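Local coordinates for protein cellulase IBT99 (Metagenomes, PDB 6WBT) that probably hydrolyses 6-phospho-alpha-glucosides, holding NAD, glucose 6-phosphate and a manganese ion in its active site, at residues E43-K48 and G293-I298; G12-T17 and M83-V88; E221-Y226 and L253-F258. All coordinates share one frame; numbering follows the deposited sequence.

Contact 1 of 3, residues E43-K48 and G293-I298. With NAD (nicotinamide-adenine-dinucleotide), chain G; G6P (6-O-phosphono-alpha-D-glucopyranose), chain F.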
loop_
_atom_site.group_PDB
_atom_site.type_symbol
_atom_site.label_atom_id
_atom_site.label_comp_id
_atom_site.label_asym_id
_atom_site.label_seq_id
_atom_site.Cartn_x
_atom_site.Cartn_y
_atom_site.Cartn_z
ATOM N N GLU A 43 29.719 35.313 -17.542
ATOM C CA GLU A 43 30.477 35.359 -18.788
ATOM C C GLU A 43 31.978 35.332 -18.526
ATOM O O GLU A 43 32.715 34.573 -19.164
ATOM C CB GLU A 43 30.091 36.601 -19.593
ATOM C CG GLU A 43 30.638 36.628 -21.016
ATOM C CD GLU A 43 30.089 37.790 -21.823
ATOM O OE1 GLU A 43 29.475 38.695 -21.219
ATOM O OE2 GLU A 43 30.265 37.797 -23.059
ATOM N N GLU A 44 32.450 36.152 -17.583
ATOM C CA GLU A 44 33.888 36.266 -17.354
ATOM C C GLU A 44 34.463 34.992 -16.746
ATOM O O GLU A 44 35.577 34.581 -17.091
ATOM C CB GLU A 44 34.182 37.470 -16.462
ATOM C CG GLU A 44 33.675 38.792 -17.017
ATOM C CD GLU A 44 33.963 38.952 -18.498
ATOM O OE1 GLU A 44 33.001 38.955 -19.294
ATOM O OE2 GLU A 44 35.151 39.066 -18.868
ATOM N N ARG A 45 33.724 34.355 -15.835
ATOM C CA ARG A 45 34.212 33.121 -15.227
ATOM C C ARG A 45 34.284 31.994 -16.248
ATOM O O ARG A 45 35.220 31.186 -16.226
ATOM C CB ARG A 45 33.322 32.720 -14.050
ATOM C CG ARG A 45 33.749 31.431 -13.362
ATOM C CD ARG A 45 32.758 31.015 -12.287
ATOM N NE ARG A 45 33.146 29.760 -11.647
ATOM C CZ ARG A 45 33.862 29.681 -10.531
ATOM N NH1 ARG A 45 34.270 30.785 -9.920
ATOM N NH2 ARG A 45 34.169 28.496 -10.021
ATOM N N GLN A 46 33.306 31.923 -17.153
ATOM C CA GLN A 46 33.302 30.861 -18.153
ATOM C C GLN A 46 34.405 31.061 -19.184
ATOM O O GLN A 46 34.997 30.087 -19.664
ATOM C CB GLN A 46 31.937 30.788 -18.836
ATOM C CG GLN A 46 31.881 29.808 -19.992
ATOM C CD GLN A 46 30.476 29.594 -20.505
ATOM O OE1 GLN A 46 29.907 28.517 -20.347
ATOM N NE2 GLN A 46 29.906 30.623 -21.123
ATOM N N ASN A 47 34.701 32.315 -19.535
ATOM C CA ASN A 47 35.738 32.573 -20.529
ATOM C C ASN A 47 37.116 32.157 -20.030
ATOM O O ASN A 47 37.967 31.757 -20.832
ATOM C CB ASN A 47 35.738 34.049 -20.926
ATOM C CG ASN A 47 34.511 34.436 -21.730
ATOM O OD1 ASN A 47 33.906 35.482 -21.498
ATOM N ND2 ASN A 47 34.136 33.588 -22.681
ATOM N N LYS A 48 37.356 32.238 -18.718
ATOM C CA LYS A 48 38.634 31.788 -18.177
ATOM C C LYS A 48 38.731 30.268 -18.197
ATOM O O LYS A 48 39.784 29.712 -18.532
ATOM C CB LYS A 48 38.819 32.320 -16.756
ATOM C CG LYS A 48 38.786 33.836 -16.653
ATOM C CD LYS A 48 38.840 34.286 -15.203
ATOM C CE LYS A 48 38.696 35.794 -15.089
ATOM N NZ LYS A 48 38.647 36.238 -13.669
ATOM N N GLY A 293 41.833 26.147 -3.041
ATOM C CA GLY A 293 42.413 24.942 -3.598
ATOM C C GLY A 293 42.000 24.665 -5.029
ATOM O O GLY A 293 42.721 25.016 -5.968
ATOM N N ARG A 294 40.837 24.032 -5.210
ATOM C CA ARG A 294 40.410 23.645 -6.551
ATOM C C ARG A 294 40.072 24.863 -7.403
ATOM O O ARG A 294 40.406 24.906 -8.593
ATOM C CB ARG A 294 39.216 22.691 -6.471
ATOM C CG ARG A 294 38.815 22.103 -7.817
ATOM C CD ARG A 294 37.737 21.033 -7.688
ATOM N NE ARG A 294 36.446 21.580 -7.280
ATOM C CZ ARG A 294 35.876 21.357 -6.099
ATOM N NH1 ARG A 294 36.480 20.588 -5.203
ATOM N NH2 ARG A 294 34.698 21.896 -5.816
ATOM N N GLU A 295 39.411 25.863 -6.815
ATOM C CA GLU A 295 39.077 27.068 -7.569
ATOM C C GLU A 295 40.309 27.934 -7.807
ATOM O O GLU A 295 40.439 28.563 -8.864
ATOM C CB GLU A 295 37.988 27.858 -6.842
ATOM C CG GLU A 295 37.791 29.279 -7.354
ATOM C CD GLU A 295 36.442 29.857 -6.977
ATOM O OE1 GLU A 295 35.425 29.412 -7.549
ATOM O OE2 GLU A 295 36.397 30.753 -6.108
ATOM N N LYS A 296 41.226 27.976 -6.838
ATOM C CA LYS A 296 42.442 28.764 -7.009
ATOM C C LYS A 296 43.323 28.193 -8.114
ATOM O O LYS A 296 43.869 28.946 -8.930
ATOM C CB LYS A 296 43.210 28.828 -5.689
ATOM C CG LYS A 296 44.646 29.304 -5.826
ATOM C CD LYS A 296 45.369 29.266 -4.490
ATOM C CE LYS A 296 46.858 29.516 -4.662
ATOM N NZ LYS A 296 47.578 29.491 -3.359
ATOM N N ARG A 297 43.466 26.869 -8.166
ATOM C CA ARG A 297 44.346 26.241 -9.142
ATOM C C ARG A 297 43.750 26.174 -10.542
ATOM O O ARG A 297 44.459 25.781 -11.475
ATOM C CB ARG A 297 44.721 24.828 -8.686
ATOM C CG ARG A 297 45.590 24.781 -7.441
ATOM C CD ARG A 297 46.090 23.370 -7.178
ATOM N NE ARG A 297 44.996 22.408 -7.079
ATOM C CZ ARG A 297 44.384 22.088 -5.944
ATOM N NH1 ARG A 297 44.758 22.653 -4.805
ATOM N NH2 ARG A 297 43.397 21.202 -5.947
ATOM N N ILE A 298 42.481 26.539 -10.721
ATOM C CA ILE A 298 41.868 26.470 -12.042
ATOM C C ILE A 298 41.834 27.864 -12.658
ATOM O O ILE A 298 41.811 28.012 -13.885
ATOM C CB ILE A 298 40.464 25.840 -11.984
ATOM C CG1 ILE A 298 40.026 25.404 -13.383
ATOM C CG2 ILE A 298 39.452 26.808 -11.386
ATOM C CD1 ILE A 298 39.020 24.284 -13.390
HETATM P PA NAD G . 31.699 26.241 -9.369
HETATM O O1A NAD G . 31.085 27.228 -8.433
HETATM O O2A NAD G . 33.188 26.213 -9.481
HETATM O O5B NAD G . 31.056 26.438 -10.827
HETATM C C5B NAD G . 29.611 26.376 -10.984
HETATM C C4B NAD G . 29.219 27.086 -12.257
HETATM O O4B NAD G . 27.772 27.083 -12.395
HETATM C C3B NAD G . 29.640 28.561 -12.366
HETATM O O3B NAD G . 30.260 28.789 -13.625
HETATM C C2B NAD G . 28.304 29.308 -12.287
HETATM O O2B NAD G . 28.320 30.587 -12.884
HETATM C C1B NAD G . 27.398 28.304 -12.986
HETATM N N9A NAD G . 25.973 28.530 -12.770
HETATM C C8A NAD G . 25.378 28.980 -11.618
HETATM N N7A NAD G . 24.077 29.098 -11.714
HETATM C C5A NAD G . 23.793 28.713 -13.015
HETATM C C6A NAD G . 22.584 28.625 -13.733
HETATM N N6A NAD G . 21.397 28.935 -13.219
HETATM N N1A NAD G . 22.650 28.207 -15.019
HETATM C C2A NAD G . 23.849 27.899 -15.530
HETATM N N3A NAD G . 25.046 27.942 -14.952
HETATM C C4A NAD G . 24.954 28.362 -13.679
HETATM O O3 NAD G . 31.190 24.771 -8.980
HETATM P PN NAD G . 31.946 23.361 -8.857
HETATM O O1N NAD G . 32.702 23.105 -10.118
HETATM O O2N NAD G . 32.688 23.321 -7.562
HETATM O O5D NAD G . 30.690 22.371 -8.780
HETATM C C5D NAD G . 29.701 22.451 -9.837
HETATM C C4D NAD G . 28.490 21.643 -9.446
HETATM O O4D NAD G . 28.824 20.237 -9.494
HETATM C C3D NAD G . 27.960 21.878 -8.024
HETATM O O3D NAD G . 26.544 21.991 -8.052
HETATM C C2D NAD G . 28.401 20.589 -7.324
HETATM O O2D NAD G . 27.706 20.298 -6.122
HETATM C C1D NAD G . 28.150 19.578 -8.435
HETATM N N1N NAD G . 28.818 18.270 -8.178
HETATM C C2N NAD G . 28.068 17.184 -7.813
HETATM C C3N NAD G . 28.673 15.966 -7.543
HETATM C C7N NAD G . 27.785 14.797 -7.201
HETATM O O7N NAD G . 28.171 13.965 -6.385
HETATM N N7N NAD G . 26.625 14.699 -7.835
HETATM C C4N NAD G . 30.059 15.869 -7.618
HETATM C C5N NAD G . 30.798 16.960 -8.021
HETATM C C6N NAD G . 30.160 18.149 -8.300
HETATM C C1 G6P F . 31.582 13.902 -4.008
HETATM C C2 G6P F . 30.146 14.236 -3.612
HETATM C C3 G6P F . 29.807 15.683 -3.946
HETATM C C4 G6P F . 30.869 16.622 -3.387
HETATM C C5 G6P F . 32.241 16.175 -3.874
HETATM C C6 G6P F . 33.362 17.094 -3.396
HETATM O O1 G6P F . 31.707 13.952 -5.433
HETATM O O2 G6P F . 29.244 13.364 -4.303
HETATM O O3 G6P F . 28.528 16.016 -3.396
HETATM O O4 G6P F . 30.610 17.962 -3.819
HETATM O O5 G6P F . 32.482 14.842 -3.422
HETATM O O6 G6P F . 32.835 18.232 -2.716
HETATM P P G6P F . 33.787 19.495 -2.420
HETATM O O1P G6P F . 33.396 19.935 -1.031
HETATM O O2P G6P F . 33.457 20.477 -3.518
HETATM O O3P G6P F . 35.180 18.919 -2.515
#
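Trans torsions at both first bonds carry the charged ends of Arg-45 and Glu-295 together: CG stands anti to the backbone N in each (chi1 179° and 166°), and both chains run out extended. They cross at about a right angle, and only their ends meet. Arg-45 uses its two terminal nitrogens on a single oxygen, with NH1 3.0 Å and NH2 2.9 Å from Glu-295 OE1. That oxygen lies close to the guanidinium plane, but the carboxylate is turned 63° against it; both N-H groups reach OE1 from one face, NH1 from well above the carboxylate plane and NH2 nearer to it on the anti side. The salt bridge is therefore end-on and gathered on one atom. NH2 also comes very close to NAD O2A, a weak and doubtful bond, while NE donates to the carbonyl of Gly-13 in the nucleotide-binding loop, which, with the two bonds to OE1, would restrict the rotation of the guanidinium.

One residue earlier, Arg-294 turns toward the ligands. Its chain bends at the CG-CD bond, and NH2 then lies 3.0 Å from NAD O2N and 3.0 Å from G6P O2P. NH1 adds a weak bond to G6P O3P at 3.4 Å, and NE is held by Thr-15 OG1.

Neighbouring residues at the beginning of the 293-298 segment thus serve different partners, Arg-294 the two phosphate groups and Glu-295 the arginine of helix 43-60. The two guanidinium groups probably offset the negative charge of the NAD diphosphate and the sugar phosphate, with Glu-295 partly balancing Arg-45.

Contact 2 of 3, residues G12-T17 and M83-V88; sequences GGSTYT and MAQMRV. With NAD (nicotinamide-adenine-dinucleotide), chain G.
Gln-85 lies against Ser-14, Tyr-16 and Thr-17, yet no convincing hydrogen bond links the two segments; what joins them is packing and a shared cofactor. The amide nitrogen comes up to the methylene of Ser-14, with NE2 3.4 Å from CB, while OE1 faces Tyr-16 CB at 4.0 Å. The very close approach of NE2 to the Thr-17 hydroxyl has poor bonding geometry and is doubtful. Both ends of the amide are settled by other residues, NE2 donating to Gly-11 O and OE1 bonding to the Tyr-147 hydroxyl, so its orientation is fixed.

The NAD diphosphate fills the other side of the junction. Thr-15 N donates to NAD O1N at 2.8 Å, and the Thr-15 hydroxyl bonds to the same oxygen. Ser-14 OG accepts from Tyr-16 N (3.1 Å, 165° at the hydrogen), a capping bond ahead of helix 17-25. Arg-87 bends at its CG-CD bond and lays its guanidinium along the phosphates: NE gives a nearly straight bond to the bridging NAD O3 (3.0 Å, 168°), and NH2 reaches NAD O2N at 2.9 Å. One face of the Tyr-16 ring meets the C5N-C6N edge of the nicotinamide, with CE1 3.5 Å from NAD C6N.

This is the dinucleotide site of a Rossmann-type fold: a glycine-rich turn between strand 5-10 and helix 17-25, beside the loop that leaves the adjacent parallel strand 81-84. Backbone bonds from Met-83 to Val-8 and from Gln-85 to Cys-10 tie those strands together, and helix 114-136 packs against Met-86.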
loop_
_atom_site.group_PDB
_atom_site.type_symbol
_atom_site.label_atom_id
_atom_site.label_comp_id
_atom_site.label_asym_id
_atom_site.label_seq_id
_atom_site.Cartn_x
_atom_site.Cartn_y
_atom_site.Cartn_z
ATOM N N GLY A 12 29.615 25.914 -17.763
ATOM C CA GLY A 12 30.969 25.747 -18.260
ATOM C C GLY A 12 32.034 26.385 -17.396
ATOM O O GLY A 12 33.215 26.052 -17.540
ATOM N N GLY A 13 31.648 27.294 -16.503
ATOM C CA GLY A 13 32.599 27.923 -15.609
ATOM C C GLY A 13 32.809 27.147 -14.326
ATOM O O GLY A 13 33.148 27.726 -13.289
ATOM N N SER A 14 32.604 25.835 -14.384
ATOM C CA SER A 14 32.761 24.967 -13.228
ATOM C C SER A 14 34.197 24.475 -13.130
ATOM O O SER A 14 34.914 24.396 -14.131
ATOM C CB SER A 14 31.810 23.771 -13.311
ATOM O OG SER A 14 32.140 22.795 -12.340
ATOM N N THR A 15 34.614 24.146 -11.906
ATOM C CA THR A 15 35.948 23.596 -11.699
ATOM C C THR A 15 36.077 22.177 -12.241
ATOM O O THR A 15 37.200 21.700 -12.438
ATOM C CB THR A 15 36.308 23.619 -10.213
ATOM O OG1 THR A 15 35.375 22.815 -9.480
ATOM C CG2 THR A 15 36.268 25.044 -9.681
ATOM N N TYR A 16 34.960 21.498 -12.485
ATOM C CA TYR A 16 34.970 20.162 -13.063
ATOM C C TYR A 16 34.823 20.172 -14.577
ATOM O O TYR A 16 34.830 19.100 -15.191
ATOM C CB TYR A 16 33.852 19.310 -12.449
ATOM C CG TYR A 16 33.960 19.134 -10.952
ATOM C CD1 TYR A 16 33.170 19.882 -10.089
ATOM C CD2 TYR A 16 34.849 18.220 -10.402
ATOM C CE1 TYR A 16 33.263 19.725 -8.719
ATOM C CE2 TYR A 16 34.948 18.055 -9.032
ATOM C CZ TYR A 16 34.153 18.811 -8.196
ATOM O OH TYR A 16 34.249 18.651 -6.833
ATOM N N THR A 17 34.689 21.348 -15.191
ATOM C CA THR A 17 34.506 21.411 -16.641
ATOM C C THR A 17 35.712 20.887 -17.413
ATOM O O THR A 17 35.518 20.058 -18.318
ATOM C CB THR A 17 34.146 22.843 -17.056
ATOM O OG1 THR A 17 32.926 23.237 -16.417
ATOM C CG2 THR A 17 33.974 22.935 -18.565
HETATM N N MSE A 83 24.761 18.326 -20.100
HETATM C CA MSE A 83 25.368 17.897 -18.848
HETATM C C MSE A 83 25.410 19.057 -17.859
HETATM O O MSE A 83 26.236 19.961 -17.977
HETATM C CB MSE A 83 26.772 17.338 -19.091
HETATM C CG MSE A 83 26.785 16.064 -19.924
HETATM SE SE MSE A 83 28.565 15.293 -20.135
HETATM C CE MSE A 83 29.405 16.730 -21.149
ATOM N N ALA A 84 24.502 19.022 -16.885
ATOM C CA ALA A 84 24.333 20.116 -15.939
ATOM C C ALA A 84 25.297 19.967 -14.772
ATOM O O ALA A 84 25.380 18.900 -14.155
ATOM C CB ALA A 84 22.892 20.164 -15.429
ATOM N N GLN A 85 26.021 21.041 -14.471
ATOM C CA GLN A 85 26.917 21.073 -13.322
ATOM C C GLN A 85 26.914 22.480 -12.727
ATOM O O GLN A 85 27.958 23.064 -12.433
ATOM C CB GLN A 85 28.325 20.623 -13.712
ATOM C CG GLN A 85 28.924 21.366 -14.895
ATOM C CD GLN A 85 30.324 20.891 -15.227
ATOM O OE1 GLN A 85 30.714 19.777 -14.874
ATOM N NE2 GLN A 85 31.091 21.736 -15.905
HETATM N N MSE A 86 25.723 23.039 -12.543
HETATM C CA MSE A 86 25.582 24.386 -12.009
HETATM C C MSE A 86 25.759 24.410 -10.496
HETATM O O MSE A 86 25.550 23.404 -9.817
HETATM C CB MSE A 86 24.215 24.968 -12.377
HETATM C CG MSE A 86 23.046 24.283 -11.682
HETATM SE SE MSE A 86 21.317 25.073 -12.118
HETATM C CE MSE A 86 21.285 24.694 -14.029
ATOM N N ARG A 87 26.156 25.570 -9.976
ATOM C CA ARG A 87 26.220 25.827 -8.538
ATOM C C ARG A 87 25.609 27.208 -8.325
ATOM O O ARG A 87 26.315 28.220 -8.368
ATOM C CB ARG A 87 27.650 25.747 -8.008
ATOM C CG ARG A 87 27.756 25.961 -6.506
ATOM C CD ARG A 87 29.201 26.031 -6.044
ATOM N NE ARG A 87 29.918 24.778 -6.262
ATOM C CZ ARG A 87 29.962 23.781 -5.385
ATOM N NH1 ARG A 87 29.325 23.886 -4.226
ATOM N NH2 ARG A 87 30.640 22.678 -5.666
ATOM N N VAL A 88 24.291 27.243 -8.113
ATOM C CA VAL A 88 23.599 28.512 -7.926
ATOM C C VAL A 88 24.153 29.212 -6.696
ATOM O O VAL A 88 24.228 28.631 -5.607
ATOM C CB VAL A 88 22.085 28.287 -7.812
ATOM C CG1 VAL A 88 21.369 29.618 -7.639
ATOM C CG2 VAL A 88 21.564 27.549 -9.037
HETATM P PA NAD G . 31.699 26.241 -9.369
HETATM O O1A NAD G . 31.085 27.228 -8.433
HETATM O O2A NAD G . 33.188 26.213 -9.481
HETATM O O5B NAD G . 31.056 26.438 -10.827
HETATM C C5B NAD G . 29.611 26.376 -10.984
HETATM C C4B NAD G . 29.219 27.086 -12.257
HETATM O O4B NAD G . 27.772 27.083 -12.395
HETATM C C3B NAD G . 29.640 28.561 -12.366
HETATM O O3B NAD G . 30.260 28.789 -13.625
HETATM C C2B NAD G . 28.304 29.308 -12.287
HETATM O O2B NAD G . 28.320 30.587 -12.884
HETATM C C1B NAD G . 27.398 28.304 -12.986
HETATM N N9A NAD G . 25.973 28.530 -12.770
HETATM C C8A NAD G . 25.378 28.980 -11.618
HETATM N N7A NAD G . 24.077 29.098 -11.714
HETATM C C5A NAD G . 23.793 28.713 -13.015
HETATM C C6A NAD G . 22.584 28.625 -13.733
HETATM N N6A NAD G . 21.397 28.935 -13.219
HETATM N N1A NAD G . 22.650 28.207 -15.019
HETATM C C2A NAD G . 23.849 27.899 -15.530
HETATM N N3A NAD G . 25.046 27.942 -14.952
HETATM C C4A NAD G . 24.954 28.362 -13.679
HETATM O O3 NAD G . 31.190 24.771 -8.980
HETATM P PN NAD G . 31.946 23.361 -8.857
HETATM O O1N NAD G . 32.702 23.105 -10.118
HETATM O O2N NAD G . 32.688 23.321 -7.562
HETATM O O5D NAD G . 30.690 22.371 -8.780
HETATM C C5D NAD G . 29.701 22.451 -9.837
HETATM C C4D NAD G . 28.490 21.643 -9.446
HETATM O O4D NAD G . 28.824 20.237 -9.494
HETATM C C3D NAD G . 27.960 21.878 -8.024
HETATM O O3D NAD G . 26.544 21.991 -8.052
HETATM C C2D NAD G . 28.401 20.589 -7.324
HETATM O O2D NAD G . 27.706 20.298 -6.122
HETATM C C1D NAD G . 28.150 19.578 -8.435
HETATM N N1N NAD G . 28.818 18.270 -8.178
HETATM C C2N NAD G . 28.068 17.184 -7.813
HETATM C C3N NAD G . 28.673 15.966 -7.543
HETATM C C7N NAD G . 27.785 14.797 -7.201
HETATM O O7N NAD G . 28.171 13.965 -6.385
HETATM N N7N NAD G . 26.625 14.699 -7.835
HETATM C C4N NAD G . 30.059 15.869 -7.618
HETATM C C5N NAD G . 30.798 16.960 -8.021
HETATM C C6N NAD G . 30.160 18.149 -8.300
HETATM O O HOH W 1 31.347 19.622 -5.549
#

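Contact 3 of 3, residues E221-Y226 and L253-F258; sequences EHVRKY and LISSMF
Arg-224 carries most of this contact, and its side chain can be followed outward along helix 251-257. CB starts beside the hydroxyl of Ser-256, 3.6 Å from OG. CG, placed anti to the carbonyl carbon, slides over the backbone of the partner helix and lies 3.4 Å from Ser-255 O. From CG to NE the chain is extended, so it keeps alongside that carbonyl: CD passes it at 3.7 Å from Ser-255 O, and NE closes the approach with a hydrogen bond of 3.1 Å to Ser-255 O. The bond is moderately bent, 146° at the hydrogen, and the donor stands 36° above the carbonyl plane. Beyond it CZ moves away, 4.1 Å from Ser-255 O, so the internal N-H of the guanidinium, and neither terminal nitrogen, does the binding.

Ser-255 also meets the start of the chain, its CB pointing toward helix 216-226. Its OG sits 3.5 Å from Arg-224 CA and 3.6 Å from Val-223 CG1, while its hydroxyl turns back to its own helix, chiefly to Ser-251 O, with Ala-252 O also within reach. Ser-256 OG likewise turns back, to Ala-252 O. With small serines at the interface the short helical segments approach to 7.8 Å between axes, with 123° between their N-to-C directions. Leu-262 and Pro-263 underlie these two helices of the family 4 glycosyl hydrolase C-terminal region, away from the ligands; on the side facing the second subunit, Met-257 and Phe-258 lean on Leu-409 and Met-410 of that subunit.

The interface is thus mixed, van der Waals contact along the arginine's methylenes and a single polar bond near its end. Since Ser-255 O lies in the last turn of its helix, the positive guanidinium probably also interacts favourably with the helix's C-terminal dipole.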
loop_
_atom_site.group_PDB
_atom_site.type_symbol
_atom_site.label_atom_id
_atom_site.label_comp_id
_atom_site.label_asym_id
_atom_site.label_seq_id
_atom_site.Cartn_x
_atom_site.Cartn_y
_atom_site.Cartn_z
ATOM N N GLU A 221 35.096 -6.146 6.816
ATOM C CA GLU A 221 36.172 -6.468 7.748
ATOM C C GLU A 221 37.234 -5.375 7.755
ATOM O O GLU A 221 37.778 -5.033 8.812
ATOM C CB GLU A 221 36.798 -7.814 7.384
ATOM C CG GLU A 221 37.910 -8.245 8.325
ATOM C CD GLU A 221 38.998 -9.032 7.625
ATOM O OE1 GLU A 221 39.104 -8.931 6.384
ATOM O OE2 GLU A 221 39.749 -9.751 8.316
ATOM N N HIS A 222 37.539 -4.816 6.582
ATOM C CA HIS A 222 38.539 -3.759 6.483
ATOM C C HIS A 222 37.968 -2.404 6.881
ATOM O O HIS A 222 38.661 -1.596 7.508
ATOM C CB HIS A 222 39.095 -3.699 5.059
ATOM C CG HIS A 222 40.050 -2.571 4.827
ATOM N ND1 HIS A 222 41.418 -2.736 4.859
ATOM C CD2 HIS A 222 39.837 -1.261 4.551
ATOM C CE1 HIS A 222 42.006 -1.578 4.615
ATOM N NE2 HIS A 222 41.069 -0.666 4.425
ATOM N N VAL A 223 36.712 -2.135 6.520
ATOM C CA VAL A 223 36.129 -0.822 6.778
ATOM C C VAL A 223 35.922 -0.606 8.272
ATOM O O VAL A 223 36.087 0.510 8.779
ATOM C CB VAL A 223 34.819 -0.657 5.988
ATOM C CG1 VAL A 223 34.168 0.681 6.299
ATOM C CG2 VAL A 223 35.084 -0.784 4.497
ATOM N N ARG A 224 35.570 -1.665 9.005
ATOM C CA ARG A 224 35.334 -1.530 10.439
ATOM C C ARG A 224 36.592 -1.143 11.206
ATOM O O ARG A 224 36.486 -0.607 12.315
ATOM C CB ARG A 224 34.760 -2.831 11.000
ATOM C CG ARG A 224 33.283 -3.030 10.709
ATOM C CD ARG A 224 32.858 -4.460 10.986
ATOM N NE ARG A 224 31.499 -4.726 10.526
ATOM C CZ ARG A 224 30.981 -5.942 10.394
ATOM N NH1 ARG A 224 31.712 -7.011 10.679
ATOM N NH2 ARG A 224 29.735 -6.092 9.970
ATOM N N LYS A 225 37.774 -1.392 10.647
ATOM C CA LYS A 225 39.030 -1.073 11.315
ATOM C C LYS A 225 39.724 0.155 10.743
ATOM O O LYS A 225 40.298 0.942 11.501
ATOM C CB LYS A 225 39.980 -2.275 11.252
ATOM C CG LYS A 225 39.681 -3.341 12.297
ATOM C CD LYS A 225 39.527 -4.722 11.680
ATOM C CE LYS A 225 40.842 -5.246 11.134
ATOM N NZ LYS A 225 40.709 -6.648 10.646
ATOM N N TYR A 226 39.681 0.350 9.424
ATOM C CA TYR A 226 40.356 1.476 8.793
ATOM C C TYR A 226 39.425 2.365 7.980
ATOM O O TYR A 226 39.888 3.359 7.408
ATOM C CB TYR A 226 41.489 0.979 7.885
ATOM C CG TYR A 226 42.313 -0.139 8.477
ATOM C CD1 TYR A 226 43.197 0.099 9.521
ATOM C CD2 TYR A 226 42.214 -1.434 7.985
ATOM C CE1 TYR A 226 43.954 -0.923 10.063
ATOM C CE2 TYR A 226 42.967 -2.461 8.518
ATOM C CZ TYR A 226 43.835 -2.201 9.557
ATOM O OH TYR A 226 44.586 -3.222 10.091
ATOM N N LEU A 253 33.425 3.691 12.485
ATOM C CA LEU A 253 32.505 3.677 13.617
ATOM C C LEU A 253 31.093 3.310 13.178
ATOM O O LEU A 253 30.408 2.536 13.856
ATOM C CB LEU A 253 32.510 5.035 14.321
ATOM C CG LEU A 253 33.703 5.393 15.215
ATOM C CD1 LEU A 253 34.022 4.251 16.171
ATOM C CD2 LEU A 253 34.933 5.790 14.405
ATOM N N ILE A 254 30.643 3.850 12.044
ATOM C CA ILE A 254 29.289 3.570 11.575
ATOM C C ILE A 254 29.163 2.116 11.136
ATOM O O ILE A 254 28.156 1.455 11.416
ATOM C CB ILE A 254 28.904 4.544 10.447
ATOM C CG1 ILE A 254 28.955 5.987 10.953
ATOM C CG2 ILE A 254 27.523 4.216 9.904
ATOM C CD1 ILE A 254 28.567 7.015 9.914
ATOM N N SER A 255 30.181 1.593 10.449
ATOM C CA SER A 255 30.149 0.204 10.008
ATOM C C SER A 255 30.340 -0.784 11.152
ATOM O O SER A 255 30.105 -1.981 10.957
ATOM C CB SER A 255 31.218 -0.033 8.939
ATOM O OG SER A 255 32.509 0.281 9.428
ATOM N N SER A 256 30.758 -0.319 12.329
ATOM C CA SER A 256 30.922 -1.197 13.481
ATOM C C SER A 256 29.684 -1.245 14.364
ATOM O O SER A 256 29.410 -2.285 14.976
ATOM C CB SER A 256 32.126 -0.753 14.317
ATOM O OG SER A 256 33.326 -0.835 13.570
HETATM N N MSE A 257 28.933 -0.153 14.444
HETATM C CA MSE A 257 27.734 -0.103 15.274
HETATM C C MSE A 257 26.549 -0.751 14.565
HETATM O O MSE A 257 25.747 -1.447 15.186
HETATM C CB MSE A 257 27.404 1.345 15.645
HETATM C CG MSE A 257 28.523 2.059 16.387
HETATM SE SE MSE A 257 28.212 3.972 16.610
HETATM C CE MSE A 257 26.724 3.897 17.865
ATOM N N PHE A 258 26.450 -0.519 13.258
ATOM C CA PHE A 258 25.388 -1.075 12.425
ATOM C C PHE A 258 26.039 -1.982 11.390
ATOM O O PHE A 258 26.688 -1.498 10.455
ATOM C CB PHE A 258 24.572 0.039 11.772
ATOM C CG PHE A 258 24.228 1.162 12.710
ATOM C CD1 PHE A 258 23.236 1.009 13.663
ATOM C CD2 PHE A 258 24.905 2.369 12.643
ATOM C CE1 PHE A 258 22.922 2.040 14.531
ATOM C CE2 PHE A 258 24.595 3.404 13.508
ATOM C CZ PHE A 258 23.603 3.239 14.453
#

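Overall arrangement
Contacts 1 and 2 form one neighbourhood, their centres 11 Å apart and both touching NAD, and arginines of contact 1 probably bond to the glycine-rich turn of contact 2. Their chemistry differs with place. Contact 2 is buried within the Rossmann-type region and combines packing with hydrogen bonds to the NAD diphosphate, whereas contact 1 lies nearer the surface, about 20 Å from the centre of the chain, and joins the two family regions by a salt bridge. Contact 3 is separate, its centre 39 Å from that of contact 1 and 35 Å from that of contact 2. It pairs two helices of the C-terminal region, partly buried beside another subunit, and involves no ligand.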